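Local coordinates for hemoglobin-like protein (Methylacidiphilum infernorum, PDB 4NK2), which binds a heme b group and, as a group II truncated hemoglobin, probably binds and carries oxygen, at residues E88-R91 and S92-R96; S77-H80 and Y81-P84; A122-S126 and V127-E131. One frame throughout, in Å; residues are numbered along the deposited sequence. Where two conformers were deposited one is given.

Contact 1: residues E88-R91 and S92-R96; sequences EQLR and SLVKR. With HEM (protoporphyrin IX containing Fe), chain C.
Ser92 folds its hydroxyl back over the carbonyl of Glu88, one helical turn earlier. Its OG donates to Glu88 O at 2.8 Å. The chi1 of -56° puts OG beside the backbone N of Ser92, and the two donors converge on one acceptor. Ser92 N supplies the ordinary helical bond to Glu88 O at 3.0 Å. The two come from opposite faces of the carbonyl plane, with OG 36° out of it. Glu88 OE1 also comes near, 3.6 Å from Ser92 OG. The next helical bonds run from Leu93 N, Val94 N and Lys95 N to Gln89 O, Leu90 O and Arg91 O. On another side of the helix Leu90 CD1 and Val94 CG2 meet loosely at 4.5 Å. Leu93 sets its CG 3.5 Å from Gln89 O. Its CD1 then reaches the heme and lies 3.7 Å from CAA, the first carbon of a propionate. Arg96 serves the other propionate. Its chain is extended from CG to NE, and NH1 donates to heme O1D at 3.1 Å in a bent bond (N-H...O 145°). Tyr111 and Arg115 also hydrogen-bond the heme, so Arg96 belongs to a polar group around it. The contact lies near the start of helix 87-104. Leu93 and Gln89 pack on Pro84 of the preceding loop, and Val94 rests on Glu68 and His71 of helix 53-75.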
# COMPACT_ATOMS: atom_id res chain seq x y z
N GLU A 88 -19.13 9.67 -21.38
CA GLU A 88 -18.42 10.94 -21.33
C GLU A 88 -17.18 10.85 -20.42
O GLU A 88 -16.09 11.32 -20.80
CB GLU A 88 -19.35 12.07 -20.91
CG GLU A 88 -18.71 13.44 -20.97
CD GLU A 88 -18.02 13.79 -19.68
OE1 GLU A 88 -17.46 14.91 -19.59
OE2 GLU A 88 -18.04 12.96 -18.74
N GLN A 89 -17.32 10.26 -19.24
CA GLN A 89 -16.18 10.06 -18.35
C GLN A 89 -15.13 9.16 -19.01
O GLN A 89 -13.93 9.40 -18.88
CB GLN A 89 -16.62 9.44 -17.02
CG GLN A 89 -17.33 10.42 -16.09
CD GLN A 89 -17.72 9.79 -14.76
OE1 GLN A 89 -17.97 8.58 -14.66
NE2 GLN A 89 -17.78 10.61 -13.72
N LEU A 90 -15.57 8.14 -19.71
CA LEU A 90 -14.64 7.25 -20.37
C LEU A 90 -13.82 8.00 -21.42
O LEU A 90 -12.62 7.88 -21.45
CB LEU A 90 -15.36 6.07 -21.00
CG LEU A 90 -14.48 5.01 -21.64
CD1 LEU A 90 -13.66 4.33 -20.59
CD2 LEU A 90 -15.32 3.99 -22.38
N ARG A 91 -14.48 8.78 -22.26
CA ARG A 91 -13.78 9.60 -23.26
C ARG A 91 -12.77 10.54 -22.61
O ARG A 91 -11.63 10.67 -23.06
CB ARG A 91 -14.76 10.43 -24.10
CG ARG A 91 -15.71 9.62 -24.98
CD ARG A 91 -16.44 10.50 -26.00
NE ARG A 91 -17.27 11.54 -25.38
CZ ARG A 91 -18.55 11.37 -25.03
NH1 ARG A 91 -19.15 10.20 -25.19
NH2 ARG A 91 -19.22 12.39 -24.50
N SER A 92 -13.20 11.23 -21.56
CA SER A 92 -12.32 12.14 -20.84
C SER A 92 -11.04 11.44 -20.42
O SER A 92 -9.94 11.93 -20.69
CB SER A 92 -13.03 12.70 -19.60
OG SER A 92 -14.24 13.33 -19.99
N LEU A 93 -11.16 10.30 -19.76
CA LEU A 93 -9.97 9.59 -19.26
C LEU A 93 -9.09 9.05 -20.39
O LEU A 93 -7.86 9.14 -20.31
CB LEU A 93 -10.36 8.48 -18.28
CG LEU A 93 -11.05 8.95 -17.00
CD1 LEU A 93 -11.40 7.79 -16.07
CD2 LEU A 93 -10.19 9.96 -16.26
N VAL A 94 -9.68 8.49 -21.44
CA VAL A 94 -8.88 8.01 -22.56
C VAL A 94 -8.08 9.16 -23.16
O VAL A 94 -6.92 8.97 -23.55
CB VAL A 94 -9.73 7.33 -23.64
CG1 VAL A 94 -8.87 7.03 -24.89
CG2 VAL A 94 -10.34 6.03 -23.10
N LYS A 95 -8.69 10.33 -23.26
CA LYS A 95 -8.02 11.52 -23.77
C LYS A 95 -6.83 11.94 -22.93
O LYS A 95 -5.78 12.22 -23.46
CB LYS A 95 -8.99 12.68 -23.88
CG LYS A 95 -8.58 13.70 -24.91
CD LYS A 95 -8.88 15.10 -24.45
CE LYS A 95 -8.20 16.10 -25.35
NZ LYS A 95 -7.22 16.94 -24.62
N ARG A 96 -7.02 12.02 -21.62
CA ARG A 96 -5.94 12.35 -20.69
C ARG A 96 -4.78 11.37 -20.81
O ARG A 96 -3.62 11.78 -20.84
CB ARG A 96 -6.44 12.33 -19.24
CG ARG A 96 -7.50 13.39 -18.93
CD ARG A 96 -8.04 13.21 -17.52
NE ARG A 96 -9.24 14.01 -17.33
CZ ARG A 96 -9.92 14.08 -16.19
NH1 ARG A 96 -9.50 13.39 -15.13
NH2 ARG A 96 -11.00 14.83 -16.11
CHA HEM C . -5.94 7.53 -14.69
CHB HEM C . -5.96 2.81 -13.66
CHC HEM C . -1.12 2.69 -14.24
CHD HEM C . -1.66 6.75 -16.89
C1A HEM C . -6.38 6.30 -14.27
C2A HEM C . -7.69 5.98 -13.72
C3A HEM C . -7.67 4.66 -13.44
C4A HEM C . -6.37 4.12 -13.79
CMA HEM C . -8.82 3.80 -12.85
CAA HEM C . -8.86 6.98 -13.50
CBA HEM C . -8.79 7.45 -12.03
CGA HEM C . -9.83 8.48 -11.60
O1A HEM C . -10.43 8.32 -10.50
O2A HEM C . -10.07 9.49 -12.32
C1B HEM C . -4.65 2.36 -13.62
C2B HEM C . -4.17 1.08 -13.11
C3B HEM C . -2.84 1.04 -13.27
C4B HEM C . -2.40 2.29 -13.89
CMB HEM C . -5.03 -0.06 -12.52
CAB HEM C . -1.94 -0.14 -12.86
CBB HEM C . -0.62 0.03 -12.77
C1C HEM C . -0.83 3.76 -15.06
C2C HEM C . 0.45 4.10 -15.68
C3C HEM C . 0.29 5.22 -16.40
C4C HEM C . -1.09 5.64 -16.28
CMC HEM C . 1.76 3.30 -15.50
CAC HEM C . 1.34 5.97 -17.25
CBC HEM C . 2.46 5.37 -17.67
C1D HEM C . -2.78 7.42 -16.46
C2D HEM C . -3.12 8.81 -16.73
C3D HEM C . -4.46 9.03 -16.05
C4D HEM C . -4.80 7.77 -15.43
CMD HEM C . -2.33 9.86 -17.55
CAD HEM C . -5.26 10.35 -16.01
CBD HEM C . -4.67 11.19 -14.88
CGD HEM C . -5.45 12.49 -14.82
O1D HEM C . -6.62 12.46 -14.38
O2D HEM C . -4.89 13.54 -15.23
NA HEM C . -5.61 5.15 -14.30
NB HEM C . -3.54 3.05 -14.08
NC HEM C . -1.73 4.73 -15.47
ND HEM C . -3.79 6.85 -15.70
FE HEM C . -3.62 4.97 -14.81

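Contact 2: residues S77-H80 and Y81-P84; sequences SKIH and YLFP. With HEM (protoporphyrin IX containing Fe), chain C.
Two backbone bonds spanning three residues, Leu82 N to Ile79 O (3.0 Å) and Phe83 N to His80 O (3.2 Å), continue the type I turn Ser77-His80 into a short 3-10 segment. Both donors stand well above the carbonyl planes. Ser77 OG accepts from Ile79 N, which makes an ST turn. His80 has chi1 71°, with CG between its own N and carbonyl carbon, which lays one ring face against Tyr81 N. An alanine here is likely to leave Tyr81 N without the imidazole face that lies against it. His80 CE1 also sits over the centre of the Tyr81 ring, with the two rings oblique at 37°. This pairing belongs to one of two deposited Tyr81 positions and is therefore less certain. On the heme side Ile79 CD1 meets the edge of Phe83 at CE2, 3.9 Å away. Phe83 CE1 comes 3.6 Å from the heme meso carbon CHB. Leu82 CD1 packs on Ile79 CB at 4.0 Å. The loop joins helix 53-75 to helix 87-104. Ile79 touches Leu74 of the first and Ile136 of helix 131-147, while Phe83 packs on Leu74 and Met75 of helix 53-75.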
# COMPACT_ATOMS: atom_id res chain seq x y z
N SER A 77 -11.32 -6.82 -19.27
CA SER A 77 -10.45 -7.53 -18.32
C SER A 77 -11.05 -7.62 -16.93
O SER A 77 -12.07 -6.99 -16.65
CB SER A 77 -9.11 -6.80 -18.20
OG SER A 77 -9.26 -5.68 -17.35
N LYS A 78 -10.39 -8.35 -16.05
CA LYS A 78 -10.85 -8.53 -14.69
C LYS A 78 -10.74 -7.30 -13.80
O LYS A 78 -11.19 -7.32 -12.68
CB LYS A 78 -10.13 -9.70 -14.03
CG LYS A 78 -10.63 -11.06 -14.44
CD LYS A 78 -9.59 -12.11 -14.13
CE LYS A 78 -10.17 -13.51 -14.17
NZ LYS A 78 -10.89 -13.81 -15.43
N ILE A 79 -10.14 -6.22 -14.29
CA ILE A 79 -10.19 -4.96 -13.54
C ILE A 79 -11.11 -3.94 -14.20
O ILE A 79 -11.01 -2.73 -13.94
CB ILE A 79 -8.79 -4.33 -13.32
CG1 ILE A 79 -8.07 -4.12 -14.66
CG2 ILE A 79 -7.97 -5.19 -12.37
CD1 ILE A 79 -6.77 -3.31 -14.55
N HIS A 80 -12.02 -4.42 -15.04
CA HIS A 80 -12.99 -3.56 -15.70
C HIS A 80 -13.78 -2.70 -14.72
O HIS A 80 -14.13 -1.58 -15.01
CB HIS A 80 -13.96 -4.38 -16.54
CG HIS A 80 -14.92 -5.20 -15.74
ND1 HIS A 80 -16.21 -4.80 -15.50
CD2 HIS A 80 -14.78 -6.41 -15.14
CE1 HIS A 80 -16.83 -5.72 -14.78
NE2 HIS A 80 -15.98 -6.71 -14.56
N TYR A 81 -13.98 -3.19 -13.51
CA TYR A 81 -14.77 -2.49 -12.51
C TYR A 81 -14.14 -1.17 -12.08
O TYR A 81 -14.81 -0.36 -11.48
CB TYR A 81 -14.99 -3.37 -11.28
CG TYR A 81 -16.22 -4.26 -11.38
CD1 TYR A 81 -17.39 -3.82 -11.97
CD2 TYR A 81 -16.20 -5.55 -10.87
CE1 TYR A 81 -18.49 -4.62 -12.05
CE2 TYR A 81 -17.29 -6.36 -10.95
CZ TYR A 81 -18.44 -5.90 -11.54
OH TYR A 81 -19.53 -6.72 -11.62
N LEU A 82 -12.84 -1.05 -12.26
CA LEU A 82 -12.11 0.14 -11.80
C LEU A 82 -12.33 1.35 -12.70
O LEU A 82 -11.97 2.48 -12.32
CB LEU A 82 -10.61 -0.13 -11.74
CG LEU A 82 -10.10 -1.18 -10.77
CD1 LEU A 82 -8.58 -1.25 -10.83
CD2 LEU A 82 -10.57 -0.86 -9.35
N PHE A 83 -12.89 1.12 -13.89
CA PHE A 83 -12.95 2.16 -14.92
C PHE A 83 -14.36 2.61 -15.21
O PHE A 83 -15.33 1.90 -14.91
CB PHE A 83 -12.29 1.66 -16.21
CG PHE A 83 -10.86 1.28 -16.01
CD1 PHE A 83 -9.85 2.23 -16.16
CD2 PHE A 83 -10.51 -0.01 -15.64
CE1 PHE A 83 -8.53 1.90 -15.94
CE2 PHE A 83 -9.18 -0.35 -15.43
CZ PHE A 83 -8.19 0.60 -15.58
N PRO A 84 -14.49 3.81 -15.80
CA PRO A 84 -15.84 4.36 -15.98
C PRO A 84 -16.66 3.58 -17.00
O PRO A 84 -16.12 3.01 -17.95
CB PRO A 84 -15.58 5.79 -16.49
CG PRO A 84 -14.16 6.09 -16.10
CD PRO A 84 -13.44 4.76 -16.20
CHA HEM C . -5.94 7.53 -14.69
CHB HEM C . -5.96 2.81 -13.66
CHC HEM C . -1.12 2.69 -14.24
CHD HEM C . -1.66 6.75 -16.89
C1A HEM C . -6.38 6.30 -14.27
C2A HEM C . -7.69 5.98 -13.72
C3A HEM C . -7.67 4.66 -13.44
C4A HEM C . -6.37 4.12 -13.79
CMA HEM C . -8.82 3.80 -12.85
CAA HEM C . -8.86 6.98 -13.50
CBA HEM C . -8.79 7.45 -12.03
CGA HEM C . -9.83 8.48 -11.60
O1A HEM C . -10.43 8.32 -10.50
O2A HEM C . -10.07 9.49 -12.32
C1B HEM C . -4.65 2.36 -13.62
C2B HEM C . -4.17 1.08 -13.11
C3B HEM C . -2.84 1.04 -13.27
C4B HEM C . -2.40 2.29 -13.89
CMB HEM C . -5.03 -0.06 -12.52
CAB HEM C . -1.94 -0.14 -12.86
CBB HEM C . -0.62 0.03 -12.77
C1C HEM C . -0.83 3.76 -15.06
C2C HEM C . 0.45 4.10 -15.68
C3C HEM C . 0.29 5.22 -16.40
C4C HEM C . -1.09 5.64 -16.28
CMC HEM C . 1.76 3.30 -15.50
CAC HEM C . 1.34 5.97 -17.25
CBC HEM C . 2.46 5.37 -17.67
C1D HEM C . -2.78 7.42 -16.46
C2D HEM C . -3.12 8.81 -16.73
C3D HEM C . -4.46 9.03 -16.05
C4D HEM C . -4.80 7.77 -15.43
CMD HEM C . -2.33 9.86 -17.55
CAD HEM C . -5.26 10.35 -16.01
CBD HEM C . -4.67 11.19 -14.88
CGD HEM C . -5.45 12.49 -14.82
O1D HEM C . -6.62 12.46 -14.38
O2D HEM C . -4.89 13.54 -15.23
NA HEM C . -5.61 5.15 -14.30
NB HEM C . -3.54 3.05 -14.08
NC HEM C . -1.73 4.73 -15.47
ND HEM C . -3.79 6.85 -15.70
FE HEM C . -3.62 4.97 -14.81

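Contact 3: residues A122-S126 and V127-E131. With HEM (protoporphyrin IX containing Fe), chain C.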
# COMPACT_ATOMS: atom_id res chain seq x y z
N ALA A 122 0.47 9.96 -7.17
CA ALA A 122 -0.50 10.68 -6.34
C ALA A 122 -1.88 10.71 -7.00
O ALA A 122 -2.92 10.52 -6.35
CB ALA A 122 0.01 12.09 -6.06
N ARG A 123 -1.90 10.99 -8.30
CA ARG A 123 -3.17 11.00 -9.03
C ARG A 123 -3.85 9.63 -8.94
O ARG A 123 -5.08 9.55 -8.89
CB ARG A 123 -2.97 11.42 -10.50
CG ARG A 123 -2.59 12.90 -10.69
CD ARG A 123 -2.43 13.27 -12.18
NE ARG A 123 -1.89 14.62 -12.38
CZ ARG A 123 -2.64 15.71 -12.60
NH1 ARG A 123 -3.97 15.60 -12.63
NH2 ARG A 123 -2.07 16.90 -12.80
N HIS A 124 -3.07 8.56 -8.87
CA HIS A 124 -3.64 7.22 -8.83
C HIS A 124 -4.13 6.77 -7.44
O HIS A 124 -4.75 5.74 -7.34
CB HIS A 124 -2.71 6.18 -9.45
CG HIS A 124 -2.76 6.14 -10.95
ND1 HIS A 124 -2.06 7.02 -11.74
CD2 HIS A 124 -3.41 5.32 -11.80
CE1 HIS A 124 -2.29 6.75 -13.01
NE2 HIS A 124 -3.11 5.72 -13.08
N PHE A 125 -3.87 7.54 -6.39
CA PHE A 125 -4.42 7.22 -5.07
C PHE A 125 -5.95 7.14 -5.14
O PHE A 125 -6.57 6.50 -4.30
CB PHE A 125 -4.00 8.25 -4.01
CG PHE A 125 -2.55 8.15 -3.58
CD1 PHE A 125 -1.91 6.92 -3.49
CD2 PHE A 125 -1.84 9.30 -3.24
CE1 PHE A 125 -0.57 6.83 -3.09
CE2 PHE A 125 -0.49 9.23 -2.83
CZ PHE A 125 0.13 8.00 -2.76
N SER A 126 -6.55 7.78 -6.14
CA SER A 126 -8.01 7.81 -6.32
C SER A 126 -8.60 6.46 -6.76
O SER A 126 -9.81 6.35 -6.97
CB SER A 126 -8.39 8.88 -7.35
OG SER A 126 -7.88 10.15 -6.98
N VAL A 127 -7.75 5.46 -6.92
CA VAL A 127 -8.21 4.14 -7.33
C VAL A 127 -7.38 3.07 -6.66
O VAL A 127 -6.18 3.21 -6.54
CB VAL A 127 -8.22 3.99 -8.86
CG1 VAL A 127 -6.91 4.39 -9.44
CG2 VAL A 127 -8.56 2.59 -9.26
N THR A 128 -8.01 2.01 -6.21
CA THR A 128 -7.29 0.99 -5.45
C THR A 128 -6.55 0.09 -6.43
O THR A 128 -7.16 -0.56 -7.27
CB THR A 128 -8.26 0.16 -4.58
OG1 THR A 128 -9.10 1.06 -3.86
CG2 THR A 128 -7.50 -0.71 -3.60
N ILE A 129 -5.23 0.07 -6.34
CA ILE A 129 -4.44 -0.69 -7.31
C ILE A 129 -3.55 -1.65 -6.55
O ILE A 129 -2.60 -1.21 -5.88
CB ILE A 129 -3.57 0.25 -8.17
CG1 ILE A 129 -4.45 1.20 -9.00
CG2 ILE A 129 -2.64 -0.60 -9.11
CD1 ILE A 129 -3.71 2.38 -9.64
N ASP A 130 -3.82 -2.94 -6.64
CA ASP A 130 -2.96 -3.94 -6.03
C ASP A 130 -2.03 -4.57 -7.05
O ASP A 130 -2.03 -4.17 -8.20
CB ASP A 130 -3.77 -4.99 -5.28
CG ASP A 130 -4.67 -5.80 -6.17
OD1 ASP A 130 -4.50 -5.79 -7.39
OD2 ASP A 130 -5.55 -6.48 -5.63
N GLU A 131 -1.25 -5.56 -6.63
CA GLU A 131 -0.20 -6.13 -7.47
C GLU A 131 -0.80 -6.77 -8.72
O GLU A 131 -0.31 -6.56 -9.83
CB GLU A 131 0.64 -7.14 -6.69
CG GLU A 131 1.26 -6.56 -5.43
CD GLU A 131 0.32 -6.64 -4.23
OE1 GLU A 131 -0.88 -6.94 -4.41
OE2 GLU A 131 0.80 -6.42 -3.09
CHA HEM C . -5.94 7.53 -14.69
CHB HEM C . -5.96 2.81 -13.66
CHC HEM C . -1.12 2.69 -14.24
CHD HEM C . -1.66 6.75 -16.89
C1A HEM C . -6.38 6.30 -14.27
C2A HEM C . -7.69 5.98 -13.72
C3A HEM C . -7.67 4.66 -13.44
C4A HEM C . -6.37 4.12 -13.79
CMA HEM C . -8.82 3.80 -12.85
CAA HEM C . -8.86 6.98 -13.50
CBA HEM C . -8.79 7.45 -12.03
CGA HEM C . -9.83 8.48 -11.60
O1A HEM C . -10.43 8.32 -10.50
O2A HEM C . -10.07 9.49 -12.32
C1B HEM C . -4.65 2.36 -13.62
C2B HEM C . -4.17 1.08 -13.11
C3B HEM C . -2.84 1.04 -13.27
C4B HEM C . -2.40 2.29 -13.89
CMB HEM C . -5.03 -0.06 -12.52
CAB HEM C . -1.94 -0.14 -12.86
CBB HEM C . -0.62 0.03 -12.77
C1C HEM C . -0.83 3.76 -15.06
C2C HEM C . 0.45 4.10 -15.68
C3C HEM C . 0.29 5.22 -16.40
C4C HEM C . -1.09 5.64 -16.28
CMC HEM C . 1.76 3.30 -15.50
CAC HEM C . 1.34 5.97 -17.25
CBC HEM C . 2.46 5.37 -17.67
C1D HEM C . -2.78 7.42 -16.46
C2D HEM C . -3.12 8.81 -16.73
C3D HEM C . -4.46 9.03 -16.05
C4D HEM C . -4.80 7.77 -15.43
CMD HEM C . -2.33 9.86 -17.55
CAD HEM C . -5.26 10.35 -16.01
CBD HEM C . -4.67 11.19 -14.88
CGD HEM C . -5.45 12.49 -14.82
O1D HEM C . -6.62 12.46 -14.38
O2D HEM C . -4.89 13.54 -15.23
NA HEM C . -5.61 5.15 -14.30
NB HEM C . -3.54 3.05 -14.08
NC HEM C . -1.73 4.73 -15.47
ND HEM C . -3.79 6.85 -15.70
FE HEM C . -3.62 4.97 -14.81
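Val127 N donates to His124 O at 3.0 Å and closes a type I turn that starts at the proximal histidine of this globin. The donor stands 51° out of the carbonyl plane. His124 is the axial ligand of the heme iron, and the chain that follows it lines the same side of the heme. A chi1 of 51° turns one methyl of Val127 back to the turn and sends the other to the heme. Val127 CG1 lies 3.3 Å from His124 O. Val127 CG2 comes down on the heme methyl CMA at 3.8 Å. Ile129 packs beside the imidazole. Its side chain crosses that of His124, and Ile129 CD1 is 3.7 Å from His124 CD2. The same CD1 touches heme C2B, so it wedges between ring and porphyrin. Ile129 CG2 covers the vinyl carbon CAB. At the propionate side Ser126 CB approaches heme O1A. Arg123 NH1 lies 3.4 Å from heme O2D, while Arg123 NE and NH2 bond to the backbone carbonyls of Pro118, Glu117 and Arg115. Asn171 holds the 127-129 backbone through Val127 O and Ile129 N, and Arg172 of the second subunit donates to Phe125 O. The imidazole itself is fixed at both nitrogens. His124 ND1 is hydrogen-bonded to Met120 O, which limits rotation of the ring. His124 NE2 binds heme FE, the iron, at 2.0 Å. The ring plane points toward the meso carbon CHD, so it is staggered between the iron-pyrrole bonds. His124 CE1 lies 3.1 Å from heme ND. On the other side of the ring, His124 CD2 lies 3.2 Å from heme NB.

Overall arrangement
Along the chain the order is contact 2, contact 1, contact 3. All are local, in series, and none nests in or crosses another. Contact 2 makes the turns of the loop between helix 53-75 and helix 87-104. Contact 1 follows three residues later, in the first turns of helix 87-104, and the two touch through Pro84. Contact 3 closes the turn after helix 120-124 and leads into helix 131-147. It meets contact 2 where Leu82 packs on Val127 and Thr128. Contacts 1 and 3 do not touch; their centres are about 17 Å apart. The heme joins all three, and together they form part of its pocket.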